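PDB 1L5A: amide synthase from Vibrio cholerae, which probably forms amide bonds in vibriobactin biosynthesis, as a condensation enzyme of nonribosomal peptide synthesis. Local coordinates for residues H108-L113 against H118-R123. Sequence-based numbering, arbitrary orientation.
Sequences HQVYRL and HLIYTR
Gln109 and Tyr121 exchange two backbone hydrogen bonds, Gln109 N to Tyr121 O at 3.0 Å and Tyr121 N to Gln109 O at 2.9 Å, both nearly straight. Tyr111 and Leu119 form the next hydrogen-bonded pair, in which Tyr111 N reaches Leu119 O at 2.8 Å along a more bent path. With the segment axes 170° apart, this register defines an antiparallel beta hairpin; backbone bonds from 108-113 to strand 72-75 carry the sheet onward.

Among side-chain hydrogen bonds, Tyr111 OH donates to Gln109 OE1 at 2.7 Å from above the carbonyl plane, which restrains the amide's rotation, while Tyr121 OH bonds Asp93. On the other face, Arg112 NH1 and His118 NE2 both bond Thr35. A water donates to Tyr121 O and also bonds Thr122 OG1.

Packing follows the same two faces. Toward helix 82-94, the Gln109 amide lies side by side with the Tyr121 ring and meets it obliquely, CD 3.5 Å from Tyr121 CD2, the planes 51° apart; Leu119 CB packs against Tyr111 CB and Leu113 CD1. Toward helix 35-47, Val110 CG1 meets Ile120 CG1 at 4.4 Å, and the extended Arg112 chain (chi1 179°) runs beside the His118 imidazole, its CG 3.7 Å from His118 NE2.

Chemically, the hairpin couples a regular backbone ladder to largely buried polar groups, with Tyr121 bound to Asp93 of helix 82-94 and Arg112 and His118 to Thr35 at the start of helix 35-47.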
ATOM      1  N   HIS A 108       6.797 -38.560  -1.715  1.00 23.35           N
ATOM      2  CA  HIS A 108       6.645 -38.585  -0.264  1.00 24.98           C
ATOM      3  C   HIS A 108       6.726 -40.013   0.240  1.00 29.36           C
ATOM      4  O   HIS A 108       5.906 -40.867  -0.105  1.00 26.80           O
ATOM      5  CB  HIS A 108       5.302 -37.945   0.119  1.00 19.75           C
ATOM      6  CG  HIS A 108       5.100 -36.608  -0.512  1.00 26.42           C
ATOM      7  ND1 HIS A 108       5.619 -35.448   0.024  1.00 23.67           N
ATOM      8  CD2 HIS A 108       4.578 -36.266  -1.716  1.00 27.69           C
ATOM      9  CE1 HIS A 108       5.433 -34.453  -0.826  1.00 30.96           C
ATOM     10  NE2 HIS A 108       4.805 -34.923  -1.891  1.00 27.46           N
ATOM     11  N   GLN A 109       7.723 -40.282   1.066  1.00 29.39           N
ATOM     12  CA  GLN A 109       7.884 -41.624   1.575  1.00 30.38           C
ATOM     13  C   GLN A 109       7.978 -41.582   3.098  1.00 34.79           C
ATOM     14  O   GLN A 109       8.598 -40.683   3.648  1.00 34.82           O
ATOM     15  CB  GLN A 109       9.158 -42.230   0.983  1.00 32.43           C
ATOM     16  CG  GLN A 109       9.234 -42.271  -0.553  1.00 28.82           C
ATOM     17  CD  GLN A 109      10.680 -42.540  -1.073  1.00 41.12           C
ATOM     18  OE1 GLN A 109      11.541 -43.085  -0.350  1.00 26.63           O
ATOM     19  NE2 GLN A 109      10.938 -42.162  -2.331  1.00 39.11           N
ATOM     20  N   VAL A 110       7.349 -42.541   3.779  1.00 34.22           N
ATOM     21  CA  VAL A 110       7.418 -42.595   5.235  1.00 30.01           C
ATOM     22  C   VAL A 110       7.835 -43.990   5.672  1.00 32.46           C
ATOM     23  O   VAL A 110       7.348 -44.978   5.139  1.00 31.19           O
ATOM     24  CB  VAL A 110       6.057 -42.296   5.902  1.00 32.90           C
ATOM     25  CG1 VAL A 110       6.232 -42.257   7.414  1.00 23.84           C
ATOM     26  CG2 VAL A 110       5.502 -40.975   5.414  1.00 34.10           C
ATOM     27  N   TYR A 111       8.713 -44.073   6.663  1.00 34.09           N
ATOM     28  CA  TYR A 111       9.163 -45.372   7.145  1.00 34.73           C
ATOM     29  C   TYR A 111       9.118 -45.527   8.644  1.00 33.36           C
ATOM     30  O   TYR A 111       9.678 -44.721   9.378  1.00 35.96           O
ATOM     31  CB  TYR A 111      10.610 -45.666   6.724  1.00 27.35           C
ATOM     32  CG  TYR A 111      10.857 -45.586   5.255  1.00 29.35           C
ATOM     33  CD1 TYR A 111      11.347 -44.412   4.674  1.00 27.32           C
ATOM     34  CD2 TYR A 111      10.569 -46.664   4.428  1.00 24.41           C
ATOM     35  CE1 TYR A 111      11.536 -44.314   3.297  1.00 25.05           C
ATOM     36  CE2 TYR A 111      10.754 -46.577   3.051  1.00 34.60           C
ATOM     37  CZ  TYR A 111      11.233 -45.395   2.494  1.00 30.51           C
ATOM     38  OH  TYR A 111      11.340 -45.279   1.130  1.00 38.08           O
ATOM     39  N   ARG A 112       8.460 -46.580   9.094  1.00 35.29           N
ATOM     40  CA  ARG A 112       8.432 -46.874  10.511  1.00 39.96           C
ATOM     41  C   ARG A 112       9.602 -47.861  10.627  1.00 38.13           C
ATOM     42  O   ARG A 112       9.524 -48.997  10.158  1.00 33.27           O
ATOM     43  CB  ARG A 112       7.102 -47.535  10.909  1.00 40.36           C
ATOM     44  CG  ARG A 112       6.998 -47.915  12.388  1.00 45.42           C
ATOM     45  CD  ARG A 112       5.591 -48.388  12.752  1.00 44.91           C
ATOM     46  NE  ARG A 112       5.587 -49.260  13.925  1.00 49.11           N
ATOM     47  CZ  ARG A 112       5.259 -48.886  15.159  1.00 53.57           C
ATOM     48  NH1 ARG A 112       4.887 -47.638  15.422  1.00 54.60           N
ATOM     49  NH2 ARG A 112       5.323 -49.772  16.143  1.00 56.57           N
ATOM     50  N   LEU A 113      10.701 -47.404  11.210  1.00 35.63           N
ATOM     51  CA  LEU A 113      11.878 -48.247  11.363  1.00 40.76           C
ATOM     52  C   LEU A 113      11.725 -49.124  12.596  1.00 46.68           C
ATOM     53  O   LEU A 113      12.064 -50.306  12.581  1.00 50.26           O
ATOM     54  CB  LEU A 113      13.119 -47.370  11.494  1.00 39.48           C
ATOM     55  CG  LEU A 113      13.335 -46.427  10.303  1.00 40.95           C
ATOM     56  CD1 LEU A 113      14.445 -45.431  10.610  1.00 38.90           C
ATOM     57  CD2 LEU A 113      13.666 -47.255   9.074  1.00 34.41           C
ATOM     58  N   HIS A 118      11.128 -43.140  13.170  1.00 26.76           N
ATOM     59  CA  HIS A 118      10.443 -42.913  11.892  1.00 34.72           C
ATOM     60  C   HIS A 118      11.301 -42.075  10.941  1.00 34.64           C
ATOM     61  O   HIS A 118      12.055 -41.182  11.365  1.00 34.90           O
ATOM     62  CB  HIS A 118       9.094 -42.191  12.090  1.00 34.07           C
ATOM     63  CG  HIS A 118       8.030 -43.047  12.700  1.00 35.13           C
ATOM     64  ND1 HIS A 118       7.995 -43.345  14.047  1.00 35.39           N
ATOM     65  CD2 HIS A 118       6.990 -43.710  12.137  1.00 31.95           C
ATOM     66  CE1 HIS A 118       6.977 -44.157  14.283  1.00 37.67           C
ATOM     67  NE2 HIS A 118       6.353 -44.394  13.142  1.00 35.41           N
ATOM     68  N   LEU A 119      11.168 -42.358   9.651  1.00 31.01           N
ATOM     69  CA  LEU A 119      11.922 -41.629   8.647  1.00 29.15           C
ATOM     70  C   LEU A 119      10.989 -41.076   7.589  1.00 30.02           C
ATOM     71  O   LEU A 119      10.300 -41.835   6.916  1.00 29.86           O
ATOM     72  CB  LEU A 119      12.944 -42.539   7.972  1.00 29.20           C
ATOM     73  CG  LEU A 119      13.947 -41.786   7.105  1.00 26.98           C
ATOM     74  CD1 LEU A 119      14.684 -40.787   7.975  1.00 27.75           C
ATOM     75  CD2 LEU A 119      14.920 -42.761   6.460  1.00 35.59           C
ATOM     76  N   ILE A 120      10.967 -39.752   7.459  1.00 26.10           N
ATOM     77  CA  ILE A 120      10.143 -39.079   6.465  1.00 27.26           C
ATOM     78  C   ILE A 120      11.041 -38.492   5.391  1.00 30.46           C
ATOM     79  O   ILE A 120      12.003 -37.777   5.688  1.00 32.60           O
ATOM     80  CB  ILE A 120       9.363 -37.913   7.064  1.00 31.25           C
ATOM     81  CG1 ILE A 120       8.305 -38.431   8.028  1.00 32.97           C
ATOM     82  CG2 ILE A 120       8.713 -37.113   5.957  1.00 21.38           C
ATOM     83  CD1 ILE A 120       7.822 -37.373   8.983  1.00 32.72           C
ATOM     84  N   TYR A 121      10.707 -38.786   4.148  1.00 24.81           N
ATOM     85  CA  TYR A 121      11.467 -38.305   3.017  1.00 30.26           C
ATOM     86  C   TYR A 121      10.550 -37.494   2.109  1.00 32.78           C
ATOM     87  O   TYR A 121       9.521 -37.985   1.634  1.00 33.14           O
ATOM     88  CB  TYR A 121      12.066 -39.491   2.238  1.00 25.26           C
ATOM     89  CG  TYR A 121      12.697 -39.121   0.918  1.00 27.32           C
ATOM     90  CD1 TYR A 121      13.912 -38.418   0.859  1.00 33.36           C
ATOM     91  CD2 TYR A 121      12.084 -39.469  -0.278  1.00 31.16           C
ATOM     92  CE1 TYR A 121      14.499 -38.074  -0.380  1.00 31.09           C
ATOM     93  CE2 TYR A 121      12.655 -39.135  -1.516  1.00 36.24           C
ATOM     94  CZ  TYR A 121      13.858 -38.442  -1.560  1.00 39.37           C
ATOM     95  OH  TYR A 121      14.400 -38.136  -2.789  1.00 38.20           O
ATOM     96  N   THR A 122      10.945 -36.251   1.867  1.00 30.89           N
ATOM     97  CA  THR A 122      10.189 -35.347   1.016  1.00 29.59           C
ATOM     98  C   THR A 122      11.076 -34.865  -0.123  1.00 29.60           C
ATOM     99  O   THR A 122      12.184 -34.415   0.113  1.00 32.80           O
ATOM    100  CB  THR A 122       9.748 -34.134   1.819  1.00 22.66           C
ATOM    101  OG1 THR A 122       8.984 -34.582   2.940  1.00 33.50           O
ATOM    102  CG2 THR A 122       8.910 -33.188   0.960  1.00 15.35           C
ATOM    103  N   ARG A 123      10.594 -34.957  -1.352  1.00 26.00           N
ATOM    104  CA  ARG A 123      11.369 -34.488  -2.485  1.00 29.91           C
ATOM    105  C   ARG A 123      10.526 -33.736  -3.480  1.00 28.88           C
ATOM    106  O   ARG A 123       9.408 -34.136  -3.804  1.00 24.28           O
ATOM    107  CB  ARG A 123      12.013 -35.629  -3.248  1.00 34.37           C
ATOM    108  CG  ARG A 123      12.441 -35.199  -4.657  1.00 31.02           C
ATOM    109  CD  ARG A 123      12.217 -36.297  -5.657  1.00 34.32           C
ATOM    110  NE  ARG A 123      11.153 -35.963  -6.590  1.00 41.33           N
ATOM    111  CZ  ARG A 123      10.534 -36.843  -7.366  1.00 47.61           C
ATOM    112  NH1 ARG A 123      10.873 -38.128  -7.326  1.00 47.97           N
ATOM    113  NH2 ARG A 123       9.566 -36.439  -8.177  1.00 54.99           N
TER
HETATM  114  O   HOH W   1       6.816 -36.185   2.026  1.00 22.59           O